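GTP pyrophosphokinase (Streptococcus pneumoniae, PDB 2BE3) probably transfers pyrophosphate from ATP to GTP or GDP, making the alarmone (p)ppGpp. Local coordinates at residues 40-45 with 79-84; 46-51 with 73-78; 120-125 with 143-148. All coordinates share one frame; numbering follows the deposited sequence.

Contact 1. Residues 40-45 with 79-84; sequences SPIEFV and LRVMVQ
Met82 meets two residues of the neighbouring strand at once: its backbone O accepts from Glu43 N at 2.8 Å, and its backbone N donates to Phe44 O, also 2.8 Å and almost straight (N-H...O angle 174°). Two consecutive residues opposite one make this a classic beta bulge in an antiparallel pair, and the register slips by one between Ile42 paired with Val83 and Phe44 paired with Met82. CA-H...O contacts supplement these bonds: Val83 CA lies 3.3 Å from Pro41 O, and Val45 CA 3.3 Å from Arg80 O. Gln84 N adds a weak hydrogen bond to Pro41 O, 3.4 Å long.

On one face of the sheet Ile42, Val45, Val81 and Val83 gather. The closest apolar side-chain touch there is Ile42 CG1 on Val81 CG1, 3.7 Å apart; Val81 presents that methyl because it stands anti to its own backbone N (chi1 171°). On the other face the CB atoms of Phe44 and Met82 come within 3.8 Å, the two side chains crossing at about a right angle, with Met82 CB near the plane of the Phe44 ring at its edge. The selenomethionine chain bends twice, which brings CE back beside Phe44 O.

Further out, helix 6-35 and helix 89-97 pack on the valine and isoleucine face, Ile29 and Val92 both reaching Ile42, while Leu148 of helix 148-164 touches Phe44 and Met82. Ser40 OG holds Ile42 O at 2.8 Å in the carbonyl plane, and Arg30 bonds Glu43 O. Through the bulge, then, the carbonyls of Ile42, Glu43 and Phe44 each find a donor, from Ser40, Arg30 and Met82 N in turn, while the aliphatic face stays buried.

Contact 2. Residues 46-51 with 73-78; sequences TGRVKP and LQDIAG
Arg48, near the end of strand 42-49, reaches over to Asp75 in the turn that leads into strand 77-83. From CB, its chain sets off with CG wedged between backbone N and carbonyl carbon (chi1 55°) and bends again at chi2, which swings the guanidinium across toward 73-78. The aliphatic part makes little of the contact; the work begins at CZ, 3.4 Å from Asp75 O. NH1 and NH2 then grip that single carbonyl oxygen end-on, at 2.9 Å from NH1 and 3.1 Å from NH2, and the oxygen lies near the guanidinium plane. NH2 also reaches Asp75 OD2 in a salt bridge whose hydrogen bond is weak; guanidinium and carboxylate planes are 58° apart.

Asp75 OD2 is shared: Lys50 NZ approaches it at 3.1 Å from the syn side, though 30° out of the carboxylate plane, and Asp75 OD1 pairs with Lys58 of helix 52-62. Behind these charges the main chains pair antiparallel, Arg48 and Gly78 exchanging two hydrogen bonds and Lys50 N giving a 2.8 Å bond to Ile76 O. Val49 CG1 and Ile76 CG2 meet at 4.1 Å, on the side where helix 6-35 packs.

Three cationic side chains thus surround one buried aspartate and probably hold its turn against strand 42-49, a basic cluster round an acid consistent with the synthetase region of RelA/SpoT enzymes.

Contact 3. Residues 120-125 with 143-148; sequences RSYHVV and IQIRTL
Ser121 OG donates to Gln144 OE1 at 2.8 Å, and that oxygen also takes Arg146 NH2 at 2.6 Å, so two bonds grip the amide oxygen. The Gln144 side chain runs alongside His123 with its amide over one face of the ring, planes 33° apart; Gln144 CG makes a CH-pi contact, 3.9 Å from the ring centroid. Tyr119 OH bonds both His123 NE2 and Arg146 NH2, tying this polar face together, and Glu142 takes the Gln144 NE2 donor.

The backbone between is tight. Val124 and Ile143 exchange a pair of 2.7 Å hydrogen bonds, and Ile145 N reaches Tyr122 O at 2.8 Å; the return bond, Tyr122 N to Ile145 O, is longer at 3.2 Å and more bent.

On the apolar face Val124 CG1 meets Ile145 CD1 at 3.8 Å, whereas Tyr122 CD2 touches that methyl more loosely, at 4.5 Å. With CG anti to the backbone N (chi1 -167°), the partly exposed Tyr122 carries its hydroxyl away to Glu107, and helix 89-97 packs against Tyr122 and Ile145.

The two strands form an antiparallel beta hairpin in the central mixed sheet of the RelA/SpoT synthetase fold, which belongs to the nucleotidyltransferase clan.

Contacts 1 and 2 are successive lengths of the same pairing, strand 42-49 on strand 77-83, with centres about 17 Å apart; Arg80 N probably bonds Thr46 O where they meet. Contact 3 lies nearer the middle of the sheet and the chain's centre, about 9 Å between its centre and that of contact 1, linked through neighbouring strands 77-83 and 137-147. All three are largely buried, but contacts 1 and 2, on an outermost strand, each include one exposed touching residue and contact 3 none. Their chemistry differs: contact 1 rests on a bulge and aliphatic packing, contact 2 on a salt-bridge network at the turn, and contact 3 on regular pairing with a Ser121-Gln144-Arg146 hydrogen-bond cluster on one face and apolar packing on the other.

Contact 1. Residues 40-45 with 79-84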
loop_
_atom_site.group_PDB
_atom_site.type_symbol
_atom_site.label_atom_id
_atom_site.label_comp_id
_atom_site.label_asym_id
_atom_site.label_seq_id
_atom_site.Cartn_x
_atom_site.Cartn_y
_atom_site.Cartn_z
ATOM N N SER A 40 -9.775 -11.927 14.098
ATOM C CA SER A 40 -10.037 -11.318 12.803
ATOM C C SER A 40 -11.101 -12.087 12.002
ATOM O O SER A 40 -10.948 -13.286 11.778
ATOM C CB SER A 40 -8.745 -11.243 11.996
ATOM O OG SER A 40 -9.010 -10.665 10.732
ATOM N N PRO A 41 -12.169 -11.395 11.557
ATOM C CA PRO A 41 -13.120 -12.027 10.603
ATOM C C PRO A 41 -12.394 -12.531 9.339
ATOM O O PRO A 41 -12.652 -13.665 8.873
ATOM C CB PRO A 41 -14.096 -10.911 10.242
ATOM C CG PRO A 41 -13.529 -9.636 10.840
ATOM C CD PRO A 41 -12.528 -10.003 11.885
ATOM N N ILE A 42 -11.453 -11.716 8.857
ATOM C CA ILE A 42 -10.615 -12.033 7.715
ATOM C C ILE A 42 -9.534 -13.020 8.062
ATOM O O ILE A 42 -8.717 -12.720 8.918
ATOM C CB ILE A 42 -9.942 -10.736 7.187
ATOM C CG1 ILE A 42 -11.035 -9.716 6.806
ATOM C CG2 ILE A 42 -8.919 -11.060 6.071
ATOM C CD1 ILE A 42 -10.541 -8.368 6.377
ATOM N N GLU A 43 -9.487 -14.168 7.370
ATOM C CA GLU A 43 -8.409 -15.116 7.537
ATOM C C GLU A 43 -7.327 -15.026 6.490
ATOM O O GLU A 43 -6.153 -15.158 6.800
ATOM C CB GLU A 43 -8.938 -16.556 7.481
ATOM C CG GLU A 43 -10.111 -16.847 8.390
ATOM C CD GLU A 43 -10.241 -18.329 8.701
ATOM O OE1 GLU A 43 -9.261 -19.095 8.499
ATOM O OE2 GLU A 43 -11.328 -18.726 9.161
ATOM N N PHE A 44 -7.747 -14.924 5.237
ATOM C CA PHE A 44 -6.844 -14.980 4.100
ATOM C C PHE A 44 -7.227 -13.884 3.144
ATOM O O PHE A 44 -8.394 -13.559 2.998
ATOM C CB PHE A 44 -6.878 -16.334 3.375
ATOM C CG PHE A 44 -6.560 -17.514 4.262
ATOM C CD1 PHE A 44 -5.258 -17.726 4.737
ATOM C CD2 PHE A 44 -7.564 -18.419 4.616
ATOM C CE1 PHE A 44 -4.972 -18.819 5.590
ATOM C CE2 PHE A 44 -7.276 -19.539 5.460
ATOM C CZ PHE A 44 -5.991 -19.722 5.947
ATOM N N VAL A 45 -6.213 -13.276 2.546
ATOM C CA VAL A 45 -6.398 -12.306 1.518
ATOM C C VAL A 45 -5.538 -12.663 0.331
ATOM O O VAL A 45 -4.347 -12.861 0.437
ATOM C CB VAL A 45 -6.108 -10.848 1.956
ATOM C CG1 VAL A 45 -6.312 -9.880 0.741
ATOM C CG2 VAL A 45 -6.972 -10.451 3.125
ATOM N N LEU A 79 -9.629 -8.879 -5.765
ATOM C CA LEU A 79 -9.171 -9.242 -4.434
ATOM C C LEU A 79 -10.138 -10.248 -3.920
ATOM O O LEU A 79 -11.318 -10.190 -4.288
ATOM C CB LEU A 79 -9.117 -8.017 -3.505
ATOM C CG LEU A 79 -7.899 -7.298 -4.087
ATOM C CD1 LEU A 79 -8.159 -5.936 -4.775
ATOM C CD2 LEU A 79 -6.643 -7.407 -3.248
ATOM N N ARG A 80 -9.622 -11.180 -3.098
ATOM C CA ARG A 80 -10.414 -12.221 -2.464
ATOM C C ARG A 80 -10.168 -12.190 -0.972
ATOM O O ARG A 80 -9.027 -12.342 -0.491
ATOM C CB ARG A 80 -10.039 -13.598 -3.012
ATOM C CG ARG A 80 -10.186 -13.732 -4.510
ATOM C CD ARG A 80 -11.619 -13.909 -4.859
ATOM N NE ARG A 80 -11.892 -13.531 -6.243
ATOM C CZ ARG A 80 -11.836 -14.381 -7.269
ATOM N NH1 ARG A 80 -11.494 -15.666 -7.063
ATOM N NH2 ARG A 80 -12.118 -13.949 -8.495
ATOM N N VAL A 81 -11.239 -11.967 -0.236
ATOM C CA VAL A 81 -11.147 -11.926 1.201
ATOM C C VAL A 81 -11.859 -13.141 1.734
ATOM O O VAL A 81 -13.030 -13.317 1.461
ATOM C CB VAL A 81 -11.722 -10.594 1.740
ATOM C CG1 VAL A 81 -11.847 -10.585 3.298
ATOM C CG2 VAL A 81 -10.865 -9.443 1.224
HETATM N N MSE A 82 -11.130 -13.991 2.458
HETATM C CA MSE A 82 -11.666 -15.212 3.037
HETATM C C MSE A 82 -12.042 -14.988 4.492
HETATM O O MSE A 82 -11.246 -14.477 5.264
HETATM C CB MSE A 82 -10.644 -16.356 2.903
HETATM C CG MSE A 82 -11.000 -17.387 1.800
HETATM SE SE MSE A 82 -11.149 -16.600 -0.050
HETATM C CE MSE A 82 -9.124 -15.944 -0.220
ATOM N N VAL A 83 -13.272 -15.334 4.844
ATOM C CA VAL A 83 -13.815 -15.108 6.171
ATOM C C VAL A 83 -14.247 -16.448 6.733
ATOM O O VAL A 83 -14.452 -17.409 5.979
ATOM C CB VAL A 83 -15.026 -14.081 6.174
ATOM C CG1 VAL A 83 -14.599 -12.697 5.631
ATOM C CG2 VAL A 83 -16.216 -14.616 5.381
ATOM N N GLN A 84 -14.374 -16.520 8.056
ATOM C CA GLN A 84 -14.779 -17.732 8.716
ATOM C C GLN A 84 -16.263 -18.032 8.484
ATOM O O GLN A 84 -16.626 -19.145 8.056
ATOM C CB GLN A 84 -14.512 -17.560 10.198
ATOM C CG GLN A 84 -14.345 -18.813 10.969
ATOM C CD GLN A 84 -13.748 -18.574 12.337
ATOM O OE1 GLN A 84 -14.029 -17.559 13.005
ATOM N NE2 GLN A 84 -12.932 -19.532 12.785
#

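Contact 2. Residues 46-51 with 73-78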
loop_
_atom_site.group_PDB
_atom_site.type_symbol
_atom_site.label_atom_id
_atom_site.label_comp_id
_atom_site.label_asym_id
_atom_site.label_seq_id
_atom_site.Cartn_x
_atom_site.Cartn_y
_atom_site.Cartn_z
ATOM N N THR A 46 -6.168 -12.590 -0.828
ATOM C CA THR A 46 -5.565 -12.975 -2.085
ATOM C C THR A 46 -5.905 -11.877 -3.111
ATOM O O THR A 46 -6.855 -11.135 -2.909
ATOM C CB THR A 46 -6.125 -14.359 -2.371
ATOM O OG1 THR A 46 -5.152 -15.327 -1.916
ATOM C CG2 THR A 46 -6.416 -14.589 -3.739
ATOM N N GLY A 47 -5.093 -11.729 -4.150
ATOM C CA GLY A 47 -5.405 -10.874 -5.266
ATOM C C GLY A 47 -4.646 -11.186 -6.538
ATOM O O GLY A 47 -3.597 -11.824 -6.504
ATOM N N ARG A 48 -5.178 -10.716 -7.659
ATOM C CA ARG A 48 -4.585 -10.935 -8.973
ATOM C C ARG A 48 -5.015 -9.824 -9.947
ATOM O O ARG A 48 -6.097 -9.339 -9.862
ATOM C CB ARG A 48 -5.035 -12.296 -9.526
ATOM C CG ARG A 48 -6.569 -12.458 -9.574
ATOM C CD ARG A 48 -6.971 -12.537 -10.982
ATOM N NE ARG A 48 -8.403 -12.363 -11.288
ATOM C CZ ARG A 48 -9.059 -11.203 -11.461
ATOM N NH1 ARG A 48 -8.470 -10.012 -11.264
ATOM N NH2 ARG A 48 -10.336 -11.258 -11.815
ATOM N N VAL A 49 -4.155 -9.458 -10.876
ATOM C CA VAL A 49 -4.577 -8.741 -12.070
ATOM C C VAL A 49 -5.019 -9.739 -13.126
ATOM O O VAL A 49 -4.346 -10.711 -13.367
ATOM C CB VAL A 49 -3.452 -7.863 -12.634
ATOM C CG1 VAL A 49 -3.923 -7.175 -13.898
ATOM C CG2 VAL A 49 -3.047 -6.853 -11.583
ATOM N N LYS A 50 -6.160 -9.488 -13.755
ATOM C CA LYS A 50 -6.702 -10.406 -14.723
ATOM C C LYS A 50 -5.675 -10.556 -15.832
ATOM O O LYS A 50 -5.069 -9.566 -16.227
ATOM C CB LYS A 50 -7.967 -9.798 -15.251
ATOM C CG LYS A 50 -9.038 -10.747 -15.638
ATOM C CD LYS A 50 -10.225 -9.920 -16.020
ATOM C CE LYS A 50 -11.337 -10.822 -16.477
ATOM N NZ LYS A 50 -11.782 -11.662 -15.330
ATOM N N PRO A 51 -5.406 -11.799 -16.291
ATOM C CA PRO A 51 -4.499 -11.943 -17.423
ATOM C C PRO A 51 -5.093 -11.353 -18.687
ATOM O O PRO A 51 -6.305 -11.421 -18.885
ATOM C CB PRO A 51 -4.391 -13.459 -17.596
ATOM C CG PRO A 51 -4.946 -14.043 -16.383
ATOM C CD PRO A 51 -5.879 -13.100 -15.781
ATOM N N LEU A 73 -15.192 -3.110 -17.452
ATOM C CA LEU A 73 -14.679 -4.308 -16.812
ATOM C C LEU A 73 -14.333 -4.078 -15.335
ATOM O O LEU A 73 -13.363 -3.398 -15.011
ATOM C CB LEU A 73 -13.468 -4.842 -17.604
ATOM C CG LEU A 73 -13.073 -6.302 -17.406
ATOM C CD1 LEU A 73 -14.308 -7.186 -17.381
ATOM C CD2 LEU A 73 -12.052 -6.779 -18.424
ATOM N N GLN A 74 -15.100 -4.675 -14.436
ATOM C CA GLN A 74 -14.983 -4.364 -13.012
ATOM C C GLN A 74 -13.837 -5.037 -12.232
ATOM O O GLN A 74 -13.504 -4.605 -11.132
ATOM C CB GLN A 74 -16.318 -4.629 -12.321
ATOM C CG GLN A 74 -17.405 -3.598 -12.749
ATOM C CD GLN A 74 -18.757 -3.824 -12.052
ATOM O OE1 GLN A 74 -19.174 -4.975 -11.806
ATOM N NE2 GLN A 74 -19.433 -2.726 -11.719
ATOM N N ASP A 75 -13.217 -6.060 -12.804
ATOM C CA ASP A 75 -12.359 -6.897 -12.007
ATOM C C ASP A 75 -11.030 -7.163 -12.676
ATOM O O ASP A 75 -10.458 -8.221 -12.481
ATOM C CB ASP A 75 -13.072 -8.218 -11.691
ATOM C CG ASP A 75 -13.296 -9.089 -12.943
ATOM O OD1 ASP A 75 -13.713 -8.545 -13.996
ATOM O OD2 ASP A 75 -13.003 -10.325 -12.872
ATOM N N ILE A 76 -10.547 -6.222 -13.475
ATOM C CA ILE A 76 -9.146 -6.255 -13.858
ATOM C C ILE A 76 -8.256 -6.360 -12.610
ATOM O O ILE A 76 -7.333 -7.174 -12.576
ATOM C CB ILE A 76 -8.764 -5.073 -14.769
ATOM C CG1 ILE A 76 -9.616 -5.107 -16.053
ATOM C CG2 ILE A 76 -7.302 -5.171 -15.137
ATOM C CD1 ILE A 76 -9.695 -3.782 -16.800
ATOM N N ALA A 77 -8.541 -5.566 -11.580
ATOM C CA ALA A 77 -7.974 -5.783 -10.247
ATOM C C ALA A 77 -9.014 -6.589 -9.429
ATOM O O ALA A 77 -10.205 -6.231 -9.384
ATOM C CB ALA A 77 -7.652 -4.463 -9.597
ATOM N N GLY A 78 -8.601 -7.737 -8.903
ATOM C CA GLY A 78 -9.503 -8.632 -8.183
ATOM C C GLY A 78 -8.867 -8.985 -6.856
ATOM O O GLY A 78 -7.693 -9.327 -6.814
#

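Contact 3. Residues 120-125 with 143-148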
loop_
_atom_site.group_PDB
_atom_site.type_symbol
_atom_site.label_atom_id
_atom_site.label_comp_id
_atom_site.label_asym_id
_atom_site.label_seq_id
_atom_site.Cartn_x
_atom_site.Cartn_y
_atom_site.Cartn_z
ATOM N N ARG A 120 -21.919 -19.181 -4.401
ATOM C CA ARG A 120 -22.159 -18.227 -3.310
ATOM C C ARG A 120 -20.920 -17.357 -3.207
ATOM O O ARG A 120 -19.802 -17.885 -3.188
ATOM C CB ARG A 120 -22.389 -18.945 -1.956
ATOM C CG ARG A 120 -23.740 -19.651 -1.777
ATOM C CD ARG A 120 -23.828 -20.334 -0.429
ATOM N NE ARG A 120 -22.730 -21.303 -0.278
ATOM C CZ ARG A 120 -22.036 -21.504 0.840
ATOM N NH1 ARG A 120 -22.317 -20.839 1.959
ATOM N NH2 ARG A 120 -21.058 -22.373 0.839
ATOM N N SER A 121 -21.116 -16.039 -3.143
ATOM C CA SER A 121 -20.030 -15.082 -2.945
ATOM C C SER A 121 -20.633 -13.706 -2.715
ATOM O O SER A 121 -21.833 -13.508 -2.909
ATOM C CB SER A 121 -19.145 -15.030 -4.185
ATOM O OG SER A 121 -17.924 -14.387 -3.904
ATOM N N TYR A 122 -19.821 -12.754 -2.284
ATOM C CA TYR A 122 -20.327 -11.410 -2.139
ATOM C C TYR A 122 -19.313 -10.496 -2.824
ATOM O O TYR A 122 -18.124 -10.596 -2.551
ATOM C CB TYR A 122 -20.497 -11.049 -0.658
ATOM C CG TYR A 122 -21.314 -9.785 -0.418
ATOM C CD1 TYR A 122 -22.664 -9.870 -0.056
ATOM C CD2 TYR A 122 -20.736 -8.509 -0.540
ATOM C CE1 TYR A 122 -23.399 -8.734 0.194
ATOM C CE2 TYR A 122 -21.483 -7.355 -0.313
ATOM C CZ TYR A 122 -22.806 -7.482 0.057
ATOM O OH TYR A 122 -23.574 -6.379 0.296
ATOM N N HIS A 123 -19.785 -9.663 -3.744
ATOM C CA HIS A 123 -18.922 -8.831 -4.584
ATOM C C HIS A 123 -19.038 -7.388 -4.152
ATOM O O HIS A 123 -20.131 -6.862 -4.036
ATOM C CB HIS A 123 -19.302 -8.953 -6.069
ATOM C CG HIS A 123 -19.199 -10.354 -6.610
ATOM N ND1 HIS A 123 -19.331 -10.646 -7.950
ATOM C CD2 HIS A 123 -19.018 -11.546 -5.987
ATOM C CE1 HIS A 123 -19.199 -11.948 -8.134
ATOM N NE2 HIS A 123 -19.019 -12.520 -6.957
ATOM N N VAL A 124 -17.919 -6.761 -3.853
ATOM C CA VAL A 124 -17.920 -5.337 -3.727
ATOM C C VAL A 124 -17.004 -4.699 -4.766
ATOM O O VAL A 124 -15.809 -5.011 -4.821
ATOM C CB VAL A 124 -17.930 -4.817 -2.227
ATOM C CG1 VAL A 124 -17.839 -5.907 -1.223
ATOM C CG2 VAL A 124 -17.098 -3.552 -1.961
ATOM N N VAL A 125 -17.604 -3.882 -5.637
ATOM C CA VAL A 125 -16.856 -3.155 -6.659
ATOM C C VAL A 125 -16.536 -1.755 -6.166
ATOM O O VAL A 125 -17.416 -1.070 -5.673
ATOM C CB VAL A 125 -17.609 -3.108 -8.006
ATOM C CG1 VAL A 125 -16.764 -2.386 -9.070
ATOM C CG2 VAL A 125 -17.974 -4.555 -8.474
ATOM N N ILE A 143 -13.590 -6.504 -4.992
ATOM C CA ILE A 143 -13.276 -7.282 -3.804
ATOM C C ILE A 143 -14.391 -8.300 -3.560
ATOM O O ILE A 143 -15.551 -7.927 -3.342
ATOM C CB ILE A 143 -13.092 -6.406 -2.553
ATOM C CG1 ILE A 143 -12.042 -5.299 -2.809
ATOM C CG2 ILE A 143 -12.734 -7.303 -1.328
ATOM C CD1 ILE A 143 -12.043 -4.194 -1.771
ATOM N N GLN A 144 -14.051 -9.584 -3.632
ATOM C CA GLN A 144 -14.994 -10.635 -3.288
ATOM C C GLN A 144 -14.789 -11.150 -1.864
ATOM O O GLN A 144 -13.651 -11.253 -1.376
ATOM C CB GLN A 144 -14.866 -11.766 -4.280
ATOM C CG GLN A 144 -15.529 -11.436 -5.597
ATOM C CD GLN A 144 -15.720 -12.657 -6.422
ATOM O OE1 GLN A 144 -16.206 -13.666 -5.932
ATOM N NE2 GLN A 144 -15.315 -12.598 -7.672
ATOM N N ILE A 145 -15.879 -11.452 -1.179
ATOM C CA ILE A 145 -15.762 -11.922 0.179
ATOM C C ILE A 145 -16.395 -13.289 0.245
ATOM O O ILE A 145 -17.529 -13.463 -0.163
ATOM C CB ILE A 145 -16.411 -10.931 1.207
ATOM C CG1 ILE A 145 -15.748 -9.565 1.107
ATOM C CG2 ILE A 145 -16.137 -11.401 2.640
ATOM C CD1 ILE A 145 -16.669 -8.485 1.295
ATOM N N ARG A 146 -15.677 -14.258 0.781
ATOM C CA ARG A 146 -16.124 -15.627 0.713
ATOM C C ARG A 146 -15.789 -16.373 1.988
ATOM O O ARG A 146 -14.781 -16.056 2.622
ATOM C CB ARG A 146 -15.345 -16.320 -0.409
ATOM C CG ARG A 146 -15.737 -15.890 -1.765
ATOM C CD ARG A 146 -14.826 -16.508 -2.771
ATOM N NE ARG A 146 -15.295 -16.093 -4.088
ATOM C CZ ARG A 146 -14.829 -16.565 -5.237
ATOM N NH1 ARG A 146 -13.890 -17.508 -5.256
ATOM N NH2 ARG A 146 -15.333 -16.101 -6.365
ATOM N N THR A 147 -16.565 -17.407 2.321
ATOM C CA THR A 147 -16.085 -18.361 3.290
ATOM C C THR A 147 -15.121 -19.327 2.588
ATOM O O THR A 147 -15.017 -19.362 1.339
ATOM C CB THR A 147 -17.214 -19.150 3.991
ATOM O OG1 THR A 147 -18.006 -19.852 3.021
ATOM C CG2 THR A 147 -18.086 -18.219 4.832
ATOM N N LEU A 148 -14.413 -20.102 3.381
ATOM C CA LEU A 148 -13.492 -21.071 2.811
ATOM C C LEU A 148 -14.260 -22.108 2.014
ATOM O O LEU A 148 -13.808 -22.510 0.963
ATOM C CB LEU A 148 -12.601 -21.686 3.910
ATOM C CG LEU A 148 -11.465 -20.709 4.311
ATOM C CD1 LEU A 148 -10.569 -20.408 3.107
ATOM C CD2 LEU A 148 -11.973 -19.365 4.848
#